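Local coordinates for protein beta-agarase (Persicobacter, PDB 6AII) that probably hydrolyses the beta-1,4 linkages of agarose, acting as a neoagarobiose-producing beta-agarase of glycoside hydrolase family 16, at residues A[33-38]-A[42-47]; A[40-43]-A[49-52]; A[55-58]-A[64-67]; A[66-71]-A[79-84]. One frame throughout, in Å; residues are numbered along the deposited sequence.

The four interactions follow the chain from residue 33 to residue 84 and lie on the same side of the molecule's centre. Interactions 1 and 2 share Thr42 and Tyr43, their centres about 8 Å apart; interaction 3 lies about 9 Å from interaction 2 by centres, and interaction 4 overlaps it at His66 and Glu67. The path then returns to its start, since Phe35 N of interaction 1 lies 2.9 Å from Val71 O of interaction 4, a probable hydrogen bond. His66 packs against Asn50 and Phe51 of interaction 2. Interaction 1 lies nearest the bound ligand: its 33-38 segment follows calcium-site residues Asp30 and Asn32, and the Tyr33 side chain is about 8 Å from the calcium ion.

Interaction 1: A[33-38]-A[42-47]; sequences YDFPAN and TYIAGK
Ile44 is held between two aromatic side chains, Phe35 and Tyr33. CG1 sits over the centre of the Phe35 ring in a CH-pi contact, 3.7 Å from the centroid and 12° off the ring normal. From there CD1 reaches on to the ring rim, 3.7 Å from Phe35 CD2. The other branch, CG2, meets Tyr33 at the ring edge near its plane, with Ile44 CG2 3.8 Å from Tyr33 CE1, and also brushes the base of the Phe35 side chain at CB and CG. This spread of the branches follows from the first torsion of Ile44 (chi1 -56°), which sets CG1 beside the backbone N and CG2 opposite it.

Two smaller contacts extend the patch. Thr42 CG2 comes to 3.7 Å from Phe35 CZ, the two side chains approaching from opposite directions, while the methyl of Ala45 lies 3.4 Å from Tyr33 OH. No hydrogen bond joins the two segments, and the polar ends are engaged outside the contact: Tyr33 OH with Asp29, Asn38 OD1 and Thr42 OG1 with the backbone of Glu40.

Behind this first shell stands a type II beta turn from Tyr43 to Gly46, closed by Gly46 N to Tyr43 O at 3.0 Å. It places Ile44 and Ala45 at its corners, both with their side chains directed at the loop, and illustrates how a tight turn can offer apolar groups to a segment without regular structure. The loop runs antiparallel to the turn-bearing segment; Val69 and Val71 of strand 69-72 pack on Ile44, and Val71 also touches Tyr33 and Phe35.

Interaction 2: A[40-43]-A[49-52]; sequences EETY and KNFW
The short beta hairpin of strands 43-44 and 48-49 has its open end here, where Tyr43 and Lys49 form an antiparallel non-hydrogen-bonded pair and Thr42 faces Asn50 one step further out. At that next position the pairing is half backbone and half side chain. Asn50 N donates to Thr42 O at 3.1 Å, but the return bond runs from Thr42 N to Asn50 OD1, 2.9 Å long and bent to 148°, so that the amide oxygen takes the part a strand carbonyl would play. The donor stands well above the plane of that side-chain carbonyl. The other end of the same amide gives ND2 to Glu40 O, at 3.0 Å and nearly straight (172°), with the acceptor in the amide plane. ND2 and Thr42 OG1 reach Glu40 O from opposite faces of its carbonyl. Two bonds across the contact thus fix the rotation of the buried Asn50 amide, whose chi1 of 63° folds it back toward the loop; His66 packs against it.

Lys49, buried, runs extended past the Tyr43 ring. Its CG is over one face of that ring, toward the rim, with Lys49 CB 3.6 Å from Tyr43 CE1, and Lys111 makes a cation-pi contact with the same ring. The ammonium donates to its own segment, Lys49 NZ to Trp52 O at 3.0 Å, in the carbonyl plane on a lone pair. Its salt bridge with Glu41 OE1 is long, 3.7 Å to NZ. A side-chain amide here stands in for a peptide group at the open end of an antiparallel hairpin, joined through strand 48-49 to strand 97-110 in the beta-jelly-roll sandwich known for GH16 enzymes.

Interaction 3: A[55-58]-A[64-67]; sequences SWDG and WRHE
Trp56 carries its indole opposite its backbone N (chi1 -174°), whereas Trp64 keeps its own beside the N (chi1 -72°), and the two six-membered rings meet as an offset edge-to-face pair. Their planes stand at 88° and the centroids 5.5 Å apart, with the Trp64 edge directed at the Trp56 face. Gly58 fits into the angle between them: its N lies over the Trp56 ring, and its CA sits 3.6 Å from the centroid of the Trp64 six-membered ring. A CB at this position would crowd Trp64, and the backbone angles also call for glycine.

Next to the rings, Trp64 N donates to Asp57 O at 2.8 Å. Arg65, bent at chi2, then comes alongside Asp57, guanidinium and carboxylate almost coplanar. Arg65 NH1 bonds Asp57 OD2 at 2.9 Å, on the anti lone pair, and also Trp64 O; a water joins the same OD2 to Arg65 NH2. Lys87 forms a salt bridge with Asp57 OD1.

With a leucine in place of Trp64, the Trp56 face would probably lose its aromatic partner, Gly58 CA the ring face it packs on, and Ile286 O the NE1 donor.

With two cationic partners, Asp57 is likely to remain ionised, its carboxylate shared between Arg65 and Lys87 and linking the loop before strand 62-64 to the residue that follows it.

Interaction 4: A[66-71]-A[79-84]; sequences HENVSV and VASRNG
Asn68 lays its side-chain amide across the backbone of Val79 and reaches on to Ser81. Its ND2 spends one bond on each: Asn68 ND2 to Val79 O is 2.9 Å, and Asn68 ND2 to Ser81 OG is 3.0 Å. Both acceptors lie close to the amide plane, and both bonds are nearly straight, so the amide is turned to suit the two together. At Val79 the donor comes from well above the carbonyl plane, 62° out of it. The serine hydroxyl meets the amide because OG is set between the Ser81 backbone N and carbonyl carbon (chi1 59°).

The main chain completes the link, Val79 N donating to Asn68 O at 2.8 Å. The valine methyls pack beside these groups, with Val79 CG2 3.8 Å from Asn68 O and Val79 CG1 4.0 Å from Asn68 ND2. Ser70 and Asn77 make a backbone pair in the hairpin of strands 69-72 and 75-79, and Asn68 faces Val79 two residues further out, the side-chain N-H replacing a backbone donor as the chain leaves a 3-10 segment.

Gln104 of strand 97-110 touches both Asn68 and Ser81, while Arg82 just beyond is held by a salt bridge to Asp301.

A leucine in place of Asn68 would probably leave Val79 O and Ser81 OG without this donor, and the hydroxyl freer to turn.

The chemistry across the two segments is wholly neutral: one buried amide nitrogen, using both hydrogens, extends the hairpin pairing into the loop at Ser81 without any charge.

Interaction 1: A[33-38]-A[42-47]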
loop_
_atom_site.group_PDB
_atom_site.type_symbol
_atom_site.label_atom_id
_atom_site.label_comp_id
_atom_site.label_asym_id
_atom_site.label_seq_id
_atom_site.Cartn_x
_atom_site.Cartn_y
_atom_site.Cartn_z
ATOM N N TYR A 33 7.716 11.818 16.912
ATOM C CA TYR A 33 8.964 11.641 17.641
ATOM C C TYR A 33 10.103 11.520 16.620
ATOM O O TYR A 33 9.846 11.341 15.413
ATOM C CB TYR A 33 8.917 10.399 18.530
ATOM C CG TYR A 33 8.476 9.157 17.784
ATOM C CD1 TYR A 33 9.358 8.397 17.053
ATOM C CD2 TYR A 33 7.133 8.816 17.701
ATOM C CE1 TYR A 33 8.957 7.266 16.347
ATOM C CE2 TYR A 33 6.722 7.694 17.001
ATOM C CZ TYR A 33 7.628 6.923 16.296
ATOM O OH TYR A 33 7.218 5.823 15.612
ATOM N N ASP A 34 11.336 11.637 17.123
ATOM C CA ASP A 34 12.549 11.535 16.290
ATOM C C ASP A 34 13.039 10.081 16.357
ATOM O O ASP A 34 13.271 9.476 17.433
ATOM C CB ASP A 34 13.643 12.520 16.701
ATOM C CG ASP A 34 13.367 13.958 16.300
ATOM O OD1 ASP A 34 12.612 14.169 15.347
ATOM O OD2 ASP A 34 13.977 14.857 16.896
ATOM N N PHE A 35 13.249 9.490 15.171
ATOM C CA PHE A 35 13.958 8.227 15.020
ATOM C C PHE A 35 14.968 8.417 13.902
ATOM O O PHE A 35 14.622 8.337 12.712
ATOM C CB PHE A 35 13.060 7.019 14.730
ATOM C CG PHE A 35 13.842 5.738 14.649
ATOM C CD1 PHE A 35 14.206 5.033 15.788
ATOM C CD2 PHE A 35 14.232 5.226 13.422
ATOM C CE1 PHE A 35 14.988 3.894 15.684
ATOM C CE2 PHE A 35 15.050 4.101 13.331
ATOM C CZ PHE A 35 15.396 3.412 14.459
ATOM N N PRO A 36 16.243 8.698 14.253
ATOM C CA PRO A 36 17.197 8.861 13.203
ATOM C C PRO A 36 17.436 7.573 12.413
ATOM O O PRO A 36 17.304 6.520 12.949
ATOM C CB PRO A 36 18.522 9.251 13.908
ATOM C CG PRO A 36 18.057 9.798 15.229
ATOM C CD PRO A 36 16.808 9.037 15.573
ATOM N N ALA A 37 17.746 7.785 11.146
ATOM C CA ALA A 37 18.067 6.637 10.259
ATOM C C ALA A 37 19.082 5.723 10.963
ATOM O O ALA A 37 20.082 6.203 11.503
ATOM C CB ALA A 37 18.609 7.129 8.960
ATOM N N ASN A 38 18.849 4.424 10.928
ATOM C CA ASN A 38 19.619 3.474 11.681
ATOM C C ASN A 38 19.987 2.305 10.763
ATOM O O ASN A 38 19.115 1.721 10.139
ATOM C CB ASN A 38 18.839 2.963 12.880
ATOM C CG ASN A 38 19.717 2.383 13.980
ATOM O OD1 ASN A 38 20.474 1.438 13.774
ATOM N ND2 ASN A 38 19.536 2.881 15.186
ATOM N N THR A 42 15.559 -2.602 13.721
ATOM C CA THR A 42 14.991 -1.963 14.895
ATOM C C THR A 42 13.478 -1.977 14.726
ATOM O O THR A 42 13.035 -1.698 13.619
ATOM C CB THR A 42 15.437 -0.489 14.985
ATOM O OG1 THR A 42 16.862 -0.344 14.896
ATOM C CG2 THR A 42 14.949 0.173 16.247
ATOM N N TYR A 43 12.731 -2.299 15.775
ATOM C CA TYR A 43 11.287 -1.979 15.804
ATOM C C TYR A 43 11.099 -0.561 16.330
ATOM O O TYR A 43 11.183 -0.311 17.552
ATOM C CB TYR A 43 10.444 -2.957 16.644
ATOM C CG TYR A 43 10.126 -4.257 15.940
ATOM C CD1 TYR A 43 9.076 -4.338 15.041
ATOM C CD2 TYR A 43 10.916 -5.379 16.108
ATOM C CE1 TYR A 43 8.796 -5.498 14.347
ATOM C CE2 TYR A 43 10.655 -6.555 15.410
ATOM C CZ TYR A 43 9.578 -6.617 14.543
ATOM O OH TYR A 43 9.241 -7.717 13.813
ATOM N N ILE A 44 10.804 0.366 15.409
ATOM C CA ILE A 44 10.621 1.773 15.734
ATOM C C ILE A 44 9.373 1.871 16.600
ATOM O O ILE A 44 8.302 1.372 16.268
ATOM C CB ILE A 44 10.533 2.635 14.467
ATOM C CG1 ILE A 44 11.737 2.472 13.566
ATOM C CG2 ILE A 44 10.297 4.082 14.801
ATOM C CD1 ILE A 44 11.592 3.003 12.161
ATOM N N ALA A 45 9.564 2.505 17.767
ATOM C CA ALA A 45 8.525 2.713 18.761
ATOM C C ALA A 45 7.970 1.396 19.273
ATOM O O ALA A 45 6.842 1.359 19.760
ATOM C CB ALA A 45 7.411 3.587 18.208
ATOM N N GLY A 46 8.710 0.309 19.088
ATOM C CA GLY A 46 8.235 -1.003 19.397
ATOM C C GLY A 46 7.181 -1.535 18.428
ATOM O O GLY A 46 6.614 -2.618 18.658
ATOM N N LYS A 47 6.935 -0.840 17.302
ATOM C CA LYS A 47 5.819 -1.175 16.435
ATOM C C LYS A 47 6.175 -1.420 14.953
ATOM O O LYS A 47 5.436 -2.132 14.296
ATOM C CB LYS A 47 4.801 -0.036 16.428
ATOM C CG LYS A 47 4.116 0.222 17.753
ATOM C CD LYS A 47 3.176 1.413 17.745
ATOM C CE LYS A 47 2.602 1.646 19.130
ATOM N NZ LYS A 47 1.785 2.886 19.167
#

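Interaction 2: A[40-43]-A[49-52]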
loop_
_atom_site.group_PDB
_atom_site.type_symbol
_atom_site.label_atom_id
_atom_site.label_comp_id
_atom_site.label_asym_id
_atom_site.label_seq_id
_atom_site.Cartn_x
_atom_site.Cartn_y
_atom_site.Cartn_z
ATOM N N GLU A 40 20.846 -0.625 11.713
ATOM C CA GLU A 40 20.542 -1.869 12.316
ATOM C C GLU A 40 19.034 -2.096 12.398
ATOM O O GLU A 40 18.260 -1.130 12.530
ATOM C CB GLU A 40 21.067 -1.923 13.752
ATOM C CG GLU A 40 22.581 -1.723 13.886
ATOM C CD GLU A 40 23.463 -2.810 13.285
ATOM O OE1 GLU A 40 23.003 -3.967 13.206
ATOM O OE2 GLU A 40 24.604 -2.489 12.866
ATOM N N GLU A 41 18.656 -3.361 12.346
ATOM C CA GLU A 41 17.287 -3.765 12.452
ATOM C C GLU A 41 16.708 -3.250 13.778
ATOM O O GLU A 41 17.258 -3.488 14.840
ATOM C CB GLU A 41 17.122 -5.272 12.388
ATOM C CG GLU A 41 15.709 -5.700 12.764
ATOM C CD GLU A 41 15.482 -7.204 12.738
ATOM O OE1 GLU A 41 15.696 -7.781 11.660
ATOM O OE2 GLU A 41 15.063 -7.791 13.787
ATOM N N THR A 42 15.559 -2.602 13.721
ATOM C CA THR A 42 14.991 -1.963 14.895
ATOM C C THR A 42 13.478 -1.977 14.726
ATOM O O THR A 42 13.035 -1.698 13.619
ATOM C CB THR A 42 15.437 -0.489 14.985
ATOM O OG1 THR A 42 16.862 -0.344 14.896
ATOM C CG2 THR A 42 14.949 0.173 16.247
ATOM N N TYR A 43 12.731 -2.299 15.775
ATOM C CA TYR A 43 11.287 -1.979 15.804
ATOM C C TYR A 43 11.099 -0.561 16.330
ATOM O O TYR A 43 11.183 -0.311 17.552
ATOM C CB TYR A 43 10.444 -2.957 16.644
ATOM C CG TYR A 43 10.126 -4.257 15.940
ATOM C CD1 TYR A 43 9.076 -4.338 15.041
ATOM C CD2 TYR A 43 10.916 -5.379 16.108
ATOM C CE1 TYR A 43 8.796 -5.498 14.347
ATOM C CE2 TYR A 43 10.655 -6.555 15.410
ATOM C CZ TYR A 43 9.578 -6.617 14.543
ATOM O OH TYR A 43 9.241 -7.717 13.813
ATOM N N LYS A 49 9.012 -2.371 12.081
ATOM C CA LYS A 49 10.327 -2.830 11.740
ATOM C C LYS A 49 10.861 -2.022 10.567
ATOM O O LYS A 49 10.131 -1.867 9.604
ATOM C CB LYS A 49 10.346 -4.298 11.311
ATOM C CG LYS A 49 11.733 -4.961 11.200
ATOM C CD LYS A 49 11.601 -6.330 10.591
ATOM C CE LYS A 49 12.770 -7.274 10.699
ATOM N NZ LYS A 49 12.573 -8.395 9.739
ATOM N N ASN A 50 12.095 -1.551 10.664
ATOM C CA ASN A 50 12.763 -0.793 9.592
ATOM C C ASN A 50 13.306 -1.668 8.463
ATOM O O ASN A 50 14.304 -1.294 7.864
ATOM C CB ASN A 50 13.828 0.138 10.118
ATOM C CG ASN A 50 14.993 -0.541 10.819
ATOM O OD1 ASN A 50 14.930 -1.752 11.039
ATOM N ND2 ASN A 50 16.034 0.239 11.121
ATOM N N PHE A 51 12.636 -2.736 8.152
ATOM C CA PHE A 51 13.003 -3.530 7.035
ATOM C C PHE A 51 11.840 -4.404 6.602
ATOM O O PHE A 51 10.811 -4.508 7.274
ATOM C CB PHE A 51 14.212 -4.417 7.403
ATOM C CG PHE A 51 15.055 -4.777 6.203
ATOM C CD1 PHE A 51 15.844 -3.806 5.590
ATOM C CD2 PHE A 51 15.035 -6.050 5.670
ATOM C CE1 PHE A 51 16.588 -4.114 4.453
ATOM C CE2 PHE A 51 15.768 -6.352 4.516
ATOM C CZ PHE A 51 16.589 -5.407 3.959
ATOM N N TRP A 52 12.060 -5.168 5.511
ATOM C CA TRP A 52 11.221 -6.266 5.088
ATOM C C TRP A 52 11.232 -7.382 6.147
ATOM O O TRP A 52 12.093 -7.346 7.004
ATOM C CB TRP A 52 11.757 -6.719 3.727
ATOM C CG TRP A 52 11.138 -7.924 3.115
ATOM C CD1 TRP A 52 11.735 -9.130 2.821
ATOM C CD2 TRP A 52 9.830 -7.987 2.548
ATOM N NE1 TRP A 52 10.833 -9.964 2.205
ATOM C CE2 TRP A 52 9.669 -9.283 2.005
ATOM C CE3 TRP A 52 8.763 -7.089 2.479
ATOM C CZ2 TRP A 52 8.503 -9.692 1.360
ATOM C CZ3 TRP A 52 7.593 -7.523 1.882
ATOM C CH2 TRP A 52 7.466 -8.792 1.330
#

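Interaction 3: A[55-58]-A[64-67]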
loop_
_atom_site.group_PDB
_atom_site.type_symbol
_atom_site.label_atom_id
_atom_site.label_comp_id
_atom_site.label_asym_id
_atom_site.label_seq_id
_atom_site.Cartn_x
_atom_site.Cartn_y
_atom_site.Cartn_z
ATOM N N SER A 55 15.645 -11.147 5.028
ATOM C CA SER A 55 16.802 -10.407 4.638
ATOM C C SER A 55 16.747 -10.039 3.131
ATOM O O SER A 55 17.574 -9.263 2.683
ATOM C CB SER A 55 18.069 -11.174 4.956
ATOM O OG SER A 55 18.090 -12.352 4.191
ATOM N N TRP A 56 15.775 -10.536 2.376
ATOM C CA TRP A 56 15.628 -10.155 0.950
ATOM C C TRP A 56 15.550 -8.628 0.821
ATOM O O TRP A 56 14.778 -8.032 1.564
ATOM C CB TRP A 56 14.346 -10.742 0.389
ATOM C CG TRP A 56 14.187 -10.515 -1.079
ATOM C CD1 TRP A 56 15.062 -10.801 -2.071
ATOM C CD2 TRP A 56 13.032 -9.955 -1.696
ATOM N NE1 TRP A 56 14.520 -10.477 -3.288
ATOM C CE2 TRP A 56 13.254 -9.983 -3.094
ATOM C CE3 TRP A 56 11.827 -9.477 -1.209
ATOM C CZ2 TRP A 56 12.320 -9.512 -4.007
ATOM C CZ3 TRP A 56 10.889 -9.035 -2.121
ATOM C CH2 TRP A 56 11.137 -9.042 -3.488
ATOM N N ASP A 57 16.294 -8.056 -0.121
ATOM C CA ASP A 57 16.374 -6.585 -0.191
ATOM C C ASP A 57 15.532 -6.022 -1.349
ATOM O O ASP A 57 15.686 -4.843 -1.668
ATOM C CB ASP A 57 17.812 -6.067 -0.158
ATOM C CG ASP A 57 18.656 -6.214 -1.416
ATOM O OD1 ASP A 57 18.296 -7.006 -2.312
ATOM O OD2 ASP A 57 19.680 -5.533 -1.480
ATOM N N GLY A 58 14.690 -6.812 -1.973
ATOM C CA GLY A 58 13.606 -6.270 -2.731
ATOM C C GLY A 58 13.669 -6.605 -4.209
ATOM O O GLY A 58 14.604 -7.208 -4.715
ATOM N N TRP A 64 16.538 -2.424 -0.517
ATOM C CA TRP A 64 16.002 -1.992 0.796
ATOM C C TRP A 64 17.160 -1.944 1.770
ATOM O O TRP A 64 17.991 -2.890 1.763
ATOM C CB TRP A 64 14.919 -2.907 1.305
ATOM C CG TRP A 64 13.626 -2.794 0.572
ATOM C CD1 TRP A 64 13.067 -1.669 0.030
ATOM C CD2 TRP A 64 12.741 -3.868 0.281
ATOM N NE1 TRP A 64 11.878 -1.984 -0.552
ATOM C CE2 TRP A 64 11.654 -3.319 -0.430
ATOM C CE3 TRP A 64 12.727 -5.230 0.581
ATOM C CZ2 TRP A 64 10.573 -4.075 -0.847
ATOM C CZ3 TRP A 64 11.665 -5.981 0.130
ATOM C CH2 TRP A 64 10.599 -5.419 -0.555
ATOM N N ARG A 65 17.228 -0.863 2.544
ATOM C CA ARG A 65 18.291 -0.692 3.514
ATOM C C ARG A 65 17.632 -0.201 4.786
ATOM O O ARG A 65 16.799 0.686 4.725
ATOM C CB ARG A 65 19.318 0.313 3.021
ATOM C CG ARG A 65 20.173 -0.167 1.849
ATOM C CD ARG A 65 21.033 -1.344 2.243
ATOM N NE ARG A 65 21.879 -1.822 1.138
ATOM C CZ ARG A 65 21.609 -2.867 0.353
ATOM N NH1 ARG A 65 20.449 -3.527 0.425
ATOM N NH2 ARG A 65 22.562 -3.260 -0.515
ATOM N N HIS A 66 18.108 -0.702 5.914
ATOM C CA HIS A 66 17.572 -0.259 7.195
ATOM C C HIS A 66 17.680 1.276 7.318
ATOM O O HIS A 66 16.733 1.941 7.847
ATOM C CB HIS A 66 18.380 -0.880 8.353
ATOM C CG HIS A 66 18.163 -2.347 8.450
ATOM N ND1 HIS A 66 19.070 -3.265 7.914
ATOM C CD2 HIS A 66 17.133 -3.080 8.904
ATOM C CE1 HIS A 66 18.596 -4.482 8.066
ATOM N NE2 HIS A 66 17.457 -4.409 8.747
ATOM N N GLU A 67 18.776 1.874 6.858
ATOM C CA GLU A 67 19.042 3.280 7.066
ATOM C C GLU A 67 18.241 4.191 6.118
ATOM O O GLU A 67 18.446 5.397 6.108
ATOM C CB GLU A 67 20.535 3.599 6.909
ATOM C CG GLU A 67 21.131 3.163 5.587
ATOM C CD GLU A 67 21.778 1.786 5.579
ATOM O OE1 GLU A 67 21.220 0.828 6.181
ATOM O OE2 GLU A 67 22.796 1.650 4.843
HETATM O O HOH W 1 22.385 -6.073 -1.319
#

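Interaction 4: A[66-71]-A[79-84]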
loop_
_atom_site.group_PDB
_atom_site.type_symbol
_atom_site.label_atom_id
_atom_site.label_comp_id
_atom_site.label_asym_id
_atom_site.label_seq_id
_atom_site.Cartn_x
_atom_site.Cartn_y
_atom_site.Cartn_z
ATOM N N HIS A 66 18.108 -0.702 5.914
ATOM C CA HIS A 66 17.572 -0.259 7.195
ATOM C C HIS A 66 17.680 1.276 7.318
ATOM O O HIS A 66 16.733 1.941 7.847
ATOM C CB HIS A 66 18.380 -0.880 8.353
ATOM C CG HIS A 66 18.163 -2.347 8.450
ATOM N ND1 HIS A 66 19.070 -3.265 7.914
ATOM C CD2 HIS A 66 17.133 -3.080 8.904
ATOM C CE1 HIS A 66 18.596 -4.482 8.066
ATOM N NE2 HIS A 66 17.457 -4.409 8.747
ATOM N N GLU A 67 18.776 1.874 6.858
ATOM C CA GLU A 67 19.042 3.280 7.066
ATOM C C GLU A 67 18.241 4.191 6.118
ATOM O O GLU A 67 18.446 5.397 6.108
ATOM C CB GLU A 67 20.535 3.599 6.909
ATOM C CG GLU A 67 21.131 3.163 5.587
ATOM C CD GLU A 67 21.778 1.786 5.579
ATOM O OE1 GLU A 67 21.220 0.828 6.181
ATOM O OE2 GLU A 67 22.796 1.650 4.843
ATOM N N ASN A 68 17.337 3.617 5.325
ATOM C CA ASN A 68 16.479 4.392 4.415
ATOM C C ASN A 68 15.075 4.538 5.026
ATOM O O ASN A 68 14.150 4.954 4.321
ATOM C CB ASN A 68 16.417 3.773 3.020
ATOM C CG ASN A 68 17.630 4.186 2.194
ATOM O OD1 ASN A 68 18.782 3.892 2.591
ATOM N ND2 ASN A 68 17.441 4.902 1.080
ATOM N N VAL A 69 14.956 4.284 6.333
ATOM C CA VAL A 69 13.719 4.583 7.079
ATOM C C VAL A 69 14.098 5.480 8.262
ATOM O O VAL A 69 14.981 5.164 9.042
ATOM C CB VAL A 69 13.016 3.305 7.579
ATOM C CG1 VAL A 69 11.797 3.623 8.467
ATOM C CG2 VAL A 69 12.582 2.368 6.462
ATOM N N SER A 70 13.336 6.548 8.471
ATOM C CA SER A 70 13.555 7.397 9.672
ATOM C C SER A 70 12.196 7.987 10.058
ATOM O O SER A 70 11.196 7.784 9.388
ATOM C CB SER A 70 14.560 8.484 9.381
ATOM O OG SER A 70 14.052 9.385 8.420
ATOM N N VAL A 71 12.189 8.671 11.179
ATOM C CA VAL A 71 11.015 9.433 11.612
ATOM C C VAL A 71 11.487 10.801 12.033
ATOM O O VAL A 71 12.386 10.935 12.857
ATOM C CB VAL A 71 10.204 8.753 12.729
ATOM C CG1 VAL A 71 8.941 9.566 13.003
ATOM C CG2 VAL A 71 9.826 7.316 12.422
ATOM N N VAL A 79 12.782 6.473 2.350
ATOM C CA VAL A 79 13.665 7.249 1.508
ATOM C C VAL A 79 14.203 6.463 0.311
ATOM O O VAL A 79 14.587 5.328 0.509
ATOM C CB VAL A 79 14.839 7.811 2.316
ATOM C CG1 VAL A 79 15.816 8.530 1.434
ATOM C CG2 VAL A 79 14.272 8.681 3.451
ATOM N N ALA A 80 14.175 7.072 -0.851
ATOM C CA ALA A 80 14.938 6.599 -2.038
ATOM C C ALA A 80 16.217 7.413 -2.155
ATOM O O ALA A 80 16.186 8.656 -2.247
ATOM C CB ALA A 80 14.121 6.647 -3.311
ATOM N N SER A 81 17.331 6.695 -2.368
ATOM C CA SER A 81 18.622 7.354 -2.557
ATOM C C SER A 81 19.483 6.485 -3.484
ATOM O O SER A 81 19.058 5.392 -3.869
ATOM C CB SER A 81 19.284 7.573 -1.229
ATOM O OG SER A 81 19.498 6.358 -0.531
ATOM N N ARG A 82 20.613 7.019 -3.881
ATOM C CA ARG A 82 21.425 6.299 -4.901
ATOM C C ARG A 82 22.903 6.491 -4.598
ATOM O O ARG A 82 23.434 7.597 -4.803
ATOM C CB ARG A 82 21.026 6.739 -6.312
ATOM C CG ARG A 82 21.815 6.008 -7.402
ATOM C CD ARG A 82 21.221 6.212 -8.756
ATOM N NE ARG A 82 19.926 5.601 -8.919
ATOM C CZ ARG A 82 18.995 6.021 -9.742
ATOM N NH1 ARG A 82 19.259 7.024 -10.579
ATOM N NH2 ARG A 82 17.773 5.475 -9.681
ATOM N N ASN A 83 23.543 5.395 -4.281
ATOM C CA ASN A 83 25.023 5.444 -3.979
ATOM C C ASN A 83 25.834 5.106 -5.235
ATOM O O ASN A 83 27.057 5.184 -5.160
ATOM C CB ASN A 83 25.402 4.549 -2.818
ATOM C CG ASN A 83 25.058 3.098 -2.993
ATOM O OD1 ASN A 83 24.973 2.638 -4.129
ATOM N ND2 ASN A 83 24.840 2.421 -1.888
ATOM N N GLY A 84 25.227 4.735 -6.366
ATOM C CA GLY A 84 25.976 4.392 -7.540
ATOM C C GLY A 84 26.221 2.901 -7.732
ATOM O O GLY A 84 26.593 2.512 -8.878
#